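PDB 6IXZ: sortase family protein from Clostridium perfringens, which probably acts as a class C sortase, a cysteine transpeptidase of the kind that links pilin subunits through an acyl-thioester intermediate. Local coordinates for residues E24-D27 with D28-N32; V88-L91 with E92-L96; C172-Y175 with G176-T179. All coordinates share one frame; numbering follows the deposited sequence.

Contact 1: residues E24-D27 with D28-N32; sequences EEVD and DLIKN
I30 and V26 share the straightest backbone bond of this helical turn. I30 N donates to V26 O over 2.9 Å, with an N-H...O angle of 169°. The three neighbouring bonds are more bent. D28 N reaches E24 O at 2.9 Å, L29 N reaches E25 O, and K31 N reaches D27 O. All four join residues four apart, as in a regular alpha helix.

The side chains add a salt bridge between residues three apart. K31 NZ lies 3.3 Å from D28 OD1. The lysine chain bends at its third torsion (chi3 -71°), which brings the ammonium back toward the aspartate. On the way its CG passes D27 O at 3.6 Å. The other carboxylate oxygen of D28, OD2, is turned toward the start of the helix. It sits 3.1 Å from E24 O, but both atoms are acceptors, and D28 N is what bonds that carbonyl. The side chains of E24 and D28 run side by side in the same direction. Their carboxylate planes are steeply inclined, 80° apart, and their charged oxygens do not touch.

The apolar packing is lighter. V26 CG1 meets I30 CG1 at 4.3 Å. I30 CG1 also comes within 3.2 Å of V26 O, so the isoleucine CG1 sits beside the oxygen that its own N-H bonds. Beyond the turn, V26 rests on V21, L29 on L136, and N32 on Y52 and L53. These contacts join helix 23-41 to nearby loops.

Four acidic residues, E24, E25, D27 and D28, fall in the first turns of this helix. The helix dipole should favour negative charge there. E24 and D27 each have a carboxylate near that of D28, and K31 probably offsets part of the charge at D28.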
# COMPACT_ATOMS: atom_id res chain seq x y z
N GLU A 24 23.73 2.00 2.40
CA GLU A 24 23.80 1.15 3.57
C GLU A 24 22.53 1.26 4.40
O GLU A 24 22.01 0.26 4.90
CB GLU A 24 25.01 1.52 4.43
CG GLU A 24 25.55 0.38 5.27
CD GLU A 24 26.52 -0.50 4.50
OE1 GLU A 24 27.55 -0.90 5.08
OE2 GLU A 24 26.27 -0.78 3.31
N GLU A 25 22.09 2.49 4.62
CA GLU A 25 20.97 2.70 5.52
C GLU A 25 19.68 2.19 4.89
O GLU A 25 18.88 1.57 5.57
CB GLU A 25 20.84 4.17 5.92
CG GLU A 25 21.71 4.53 7.11
CD GLU A 25 21.00 5.44 8.11
OE1 GLU A 25 20.13 6.23 7.69
OE2 GLU A 25 21.34 5.36 9.31
N VAL A 26 19.51 2.40 3.58
CA VAL A 26 18.37 1.87 2.84
C VAL A 26 18.35 0.34 2.92
O VAL A 26 17.31 -0.26 3.23
CB VAL A 26 18.38 2.28 1.35
CG1 VAL A 26 17.15 1.75 0.63
CG2 VAL A 26 18.48 3.80 1.20
N ASP A 27 19.51 -0.27 2.64
CA ASP A 27 19.69 -1.73 2.76
C ASP A 27 19.26 -2.23 4.12
O ASP A 27 18.55 -3.22 4.24
CB ASP A 27 21.16 -2.13 2.55
CG ASP A 27 21.53 -2.26 1.08
OD1 ASP A 27 20.67 -1.98 0.23
OD2 ASP A 27 22.65 -2.73 0.77
N ASP A 28 19.71 -1.56 5.16
CA ASP A 28 19.42 -2.04 6.50
C ASP A 28 17.95 -1.85 6.87
O ASP A 28 17.37 -2.67 7.57
CB ASP A 28 20.40 -1.44 7.53
CG ASP A 28 21.71 -2.26 7.64
OD1 ASP A 28 21.67 -3.41 8.16
OD2 ASP A 28 22.76 -1.80 7.14
N LEU A 29 17.32 -0.82 6.31
CA LEU A 29 15.89 -0.61 6.53
C LEU A 29 15.05 -1.70 5.83
O LEU A 29 14.15 -2.28 6.42
CB LEU A 29 15.46 0.79 6.05
CG LEU A 29 13.95 1.03 6.19
CD1 LEU A 29 13.52 0.89 7.65
CD2 LEU A 29 13.53 2.38 5.63
N ILE A 30 15.39 -2.00 4.59
CA ILE A 30 14.71 -3.06 3.84
C ILE A 30 14.85 -4.43 4.52
O ILE A 30 13.91 -5.24 4.56
CB ILE A 30 15.28 -3.13 2.41
CG1 ILE A 30 14.99 -1.81 1.66
CG2 ILE A 30 14.75 -4.34 1.65
CD1 ILE A 30 13.58 -1.69 1.13
N LYS A 31 16.02 -4.68 5.11
CA LYS A 31 16.24 -5.92 5.86
C LYS A 31 15.33 -6.02 7.05
O LYS A 31 14.84 -7.09 7.37
CB LYS A 31 17.68 -6.03 6.37
CG LYS A 31 18.65 -6.65 5.37
CD LYS A 31 19.88 -7.18 6.10
CE LYS A 31 20.76 -6.08 6.63
NZ LYS A 31 21.87 -6.66 7.44
N ASN A 32 15.17 -4.92 7.77
CA ASN A 32 14.33 -4.93 8.95
C ASN A 32 12.83 -5.03 8.59
O ASN A 32 12.08 -5.76 9.24
CB ASN A 32 14.63 -3.70 9.79
CG ASN A 32 15.99 -3.77 10.46
OD1 ASN A 32 16.38 -4.80 10.99
ND2 ASN A 32 16.69 -2.65 10.48

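Contact 2: residues V88-L91 with E92-L96; sequences VGVL and EGTSL
T94 turns back on L91 and bonds its carbonyl twice. T94 OG1 donates to L91 O over 2.8 Å, in the carbonyl plane and on a lone pair. T94 N donates to the same oxygen at 3.0 Å, from a position tilted off that plane. The threonine hydroxyl stands between its own backbone N and carbonyl carbon (chi1 75°), and this rotation aims it at L91. The same OG1 accepts from V106 N of strand 103-109. T94 CG2 is then left beside the leucine, 3.9 Å from L91 CB.

The side chain of L91 crosses those of T94 and E92 at about right angles. Its two methyls part company: CD2 goes to T94 CG2, while CD1 lies 3.7 Å from E92 OE1. The bend at the second torsion of E92 (chi2 88°) brings OE1 back beside L91 CD1. The main polar partner of that OE1 is the hydroxyl of T79.

V90 works on the inner side of the bend. Its CG1 is 3.8 Å from T94 OG1 and equally near S95 O. It also meets L96 CD2 at 4.3 Å, where the chain has come round. Farther out, V90 touches I75 and L107, and L96 touches Y77 and I33 of helix 23-41. S95 OG bonds H104 N.

L91 to T94 form a type II beta turn at the end of strand 88-90. G93 takes the third position with a positive phi of 80°, which suits glycine. The turn hydrogen bond thus has a second, side-chain bond alongside it. With V106 N held on the hydroxyl, T94 ties the turn to the neighbouring strand, so its rotation is probably well fixed.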
# COMPACT_ATOMS: atom_id res chain seq x y z
N VAL A 88 -3.48 7.54 0.75
CA VAL A 88 -3.48 6.09 0.81
C VAL A 88 -2.55 5.66 1.92
O VAL A 88 -1.43 6.17 2.02
CB VAL A 88 -2.90 5.50 -0.49
CG1 VAL A 88 -2.89 3.96 -0.42
CG2 VAL A 88 -3.71 5.97 -1.66
N GLY A 89 -3.02 4.69 2.70
CA GLY A 89 -2.33 4.18 3.84
C GLY A 89 -2.22 2.67 3.83
O GLY A 89 -3.19 1.98 3.50
N VAL A 90 -1.06 2.17 4.24
CA VAL A 90 -0.86 0.74 4.47
C VAL A 90 -1.69 0.31 5.70
O VAL A 90 -1.55 0.90 6.77
CB VAL A 90 0.62 0.37 4.71
CG1 VAL A 90 0.77 -1.13 4.94
CG2 VAL A 90 1.53 0.83 3.58
N LEU A 91 -2.50 -0.73 5.54
CA LEU A 91 -3.37 -1.19 6.62
C LEU A 91 -2.58 -1.94 7.72
O LEU A 91 -1.76 -2.83 7.45
CB LEU A 91 -4.46 -2.09 6.05
CG LEU A 91 -5.42 -2.66 7.07
CD1 LEU A 91 -6.13 -1.54 7.81
CD2 LEU A 91 -6.38 -3.65 6.44
N GLU A 92 -2.84 -1.57 8.98
CA GLU A 92 -2.13 -2.13 10.12
C GLU A 92 -2.31 -3.62 10.17
O GLU A 92 -3.38 -4.12 9.85
CB GLU A 92 -2.64 -1.50 11.43
CG GLU A 92 -2.25 -0.05 11.60
CD GLU A 92 -3.25 0.91 10.98
OE1 GLU A 92 -4.13 0.47 10.20
OE2 GLU A 92 -3.09 2.12 11.18
N GLY A 93 -1.24 -4.35 10.48
CA GLY A 93 -1.30 -5.80 10.48
C GLY A 93 -1.18 -6.43 9.09
O GLY A 93 -1.31 -7.65 8.95
N THR A 94 -0.92 -5.63 8.04
CA THR A 94 -0.65 -6.21 6.72
C THR A 94 0.79 -5.97 6.37
O THR A 94 1.44 -5.16 7.00
CB THR A 94 -1.61 -5.70 5.59
OG1 THR A 94 -1.25 -4.36 5.20
CG2 THR A 94 -3.06 -5.73 6.07
N SER A 95 1.32 -6.73 5.41
CA SER A 95 2.71 -6.60 4.98
C SER A 95 3.04 -5.17 4.56
O SER A 95 2.19 -4.48 4.03
CB SER A 95 2.97 -7.56 3.81
OG SER A 95 2.67 -8.89 4.21
N LEU A 96 4.23 -4.68 4.90
CA LEU A 96 4.73 -3.47 4.27
C LEU A 96 5.11 -3.82 2.82
O LEU A 96 5.59 -4.91 2.53
CB LEU A 96 5.92 -2.91 5.01
CG LEU A 96 5.66 -2.31 6.40
CD1 LEU A 96 6.96 -2.03 7.14
CD2 LEU A 96 4.82 -1.05 6.27

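Contact 3: residues C172-Y175 with G176-T179; sequences CYPY and GINT
P174 O is gripped by two backbone N-H groups, I177 N and N178 N. I177 N donates to P174 O over 2.9 Å, from well outside the carbonyl plane. N178 N donates to P174 O at 3.1 Å, in that plane. A weak bond runs from T179 N to Y173 O at 2.9 Å, with an N-H...O angle of only 129°. The chain bends tightly here. The peptide before P174 is cis, and G176 has a positive phi of 91° that suits glycine.

I177 lies obliquely across the proline, with CD1 3.9 Å from P174 CG. On the other side of the proline, P174 CB sits over the centre of one face of the Y173 ring.

N178 CB starts off away from C172. With CG anti to its own carbonyl carbon (chi1 -54°), the amide turns back, and N178 OD1 comes within 3.3 Å of C172 CB. H110 touches both C172 and N178.

C172 is the predicted acyl-thioester nucleophile, and H110 the predicted proton donor/acceptor. The double grip on P174 O closes the loop that brings N178 beside this pair, consistent with the loop forming part of the active-site wall.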
# COMPACT_ATOMS: atom_id res chain seq x y z
N CYS A 172 -13.17 2.51 -0.23
CA CYS A 172 -14.59 2.52 0.14
C CYS A 172 -15.50 2.63 -1.09
O CYS A 172 -15.10 3.18 -2.12
CB CYS A 172 -14.90 3.66 1.09
SG CYS A 172 -13.97 3.59 2.59
N TYR A 173 -16.70 2.08 -0.98
CA TYR A 173 -17.50 1.71 -2.14
C TYR A 173 -18.94 1.52 -1.68
O TYR A 173 -19.17 1.34 -0.49
CB TYR A 173 -16.96 0.43 -2.78
CG TYR A 173 -17.55 0.11 -4.14
CD1 TYR A 173 -17.08 0.73 -5.28
CD2 TYR A 173 -18.61 -0.75 -4.25
CE1 TYR A 173 -17.68 0.51 -6.51
CE2 TYR A 173 -19.18 -1.03 -5.48
CZ TYR A 173 -18.71 -0.41 -6.61
OH TYR A 173 -19.31 -0.69 -7.82
N PRO A 174 -19.92 1.78 -2.56
CA PRO A 174 -19.80 2.56 -3.79
C PRO A 174 -19.50 4.03 -3.55
O PRO A 174 -19.55 4.50 -2.41
CB PRO A 174 -21.17 2.41 -4.46
CG PRO A 174 -22.10 2.01 -3.38
CD PRO A 174 -21.28 1.27 -2.36
N TYR A 175 -19.22 4.75 -4.64
CA TYR A 175 -18.70 6.10 -4.56
C TYR A 175 -19.66 7.06 -3.87
O TYR A 175 -20.75 7.29 -4.37
CB TYR A 175 -18.35 6.63 -5.95
CG TYR A 175 -17.95 8.08 -5.94
CD1 TYR A 175 -16.65 8.46 -5.61
CD2 TYR A 175 -18.87 9.08 -6.21
CE1 TYR A 175 -16.28 9.80 -5.57
CE2 TYR A 175 -18.51 10.41 -6.19
CZ TYR A 175 -17.21 10.77 -5.87
OH TYR A 175 -16.85 12.09 -5.85
N GLY A 176 -19.23 7.67 -2.78
CA GLY A 176 -20.05 8.62 -2.05
C GLY A 176 -20.87 7.98 -0.95
O GLY A 176 -21.47 8.69 -0.14
N ILE A 177 -20.85 6.65 -0.89
CA ILE A 177 -21.71 5.89 0.00
C ILE A 177 -20.91 5.14 1.07
O ILE A 177 -21.13 5.32 2.27
CB ILE A 177 -22.62 4.94 -0.81
CG1 ILE A 177 -23.75 5.75 -1.46
CG2 ILE A 177 -23.18 3.83 0.07
CD1 ILE A 177 -24.22 5.21 -2.80
N ASN A 178 -19.85 4.45 0.65
CA ASN A 178 -18.76 4.05 1.57
C ASN A 178 -19.25 3.07 2.62
O ASN A 178 -18.80 3.05 3.76
CB ASN A 178 -18.09 5.28 2.21
CG ASN A 178 -17.63 6.29 1.18
OD1 ASN A 178 -17.10 5.91 0.13
ND2 ASN A 178 -17.85 7.58 1.45
N THR A 179 -20.09 2.18 2.15
CA THR A 179 -20.73 1.22 3.01
C THR A 179 -20.09 -0.16 2.81
O THR A 179 -20.14 -1.02 3.70
CB THR A 179 -22.24 1.23 2.69
OG1 THR A 179 -22.99 1.42 3.90
CG2 THR A 179 -22.66 0.01 1.96

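Overall arrangement
Contact 1 comes first along the chain, within helix 23-41, and closes only helical turns. Contact 2 follows as the turn that leads out of strand 88-90 toward strand 103-109. Contact 3 comes last and bends the chain between strands 165-173 and 180-188. The three lie in series; none nests or crosses. Contacts 2 and 3 reach the same mixed sheet, with centres about 20 Å apart, and both fall in the sortase domain. Helix 23-41 links contact 1 to contact 2, since I33 and N37 further along it meet L96 and S95. Contact 3 lies across the chain's centre from contact 1, about 38 Å away between centres.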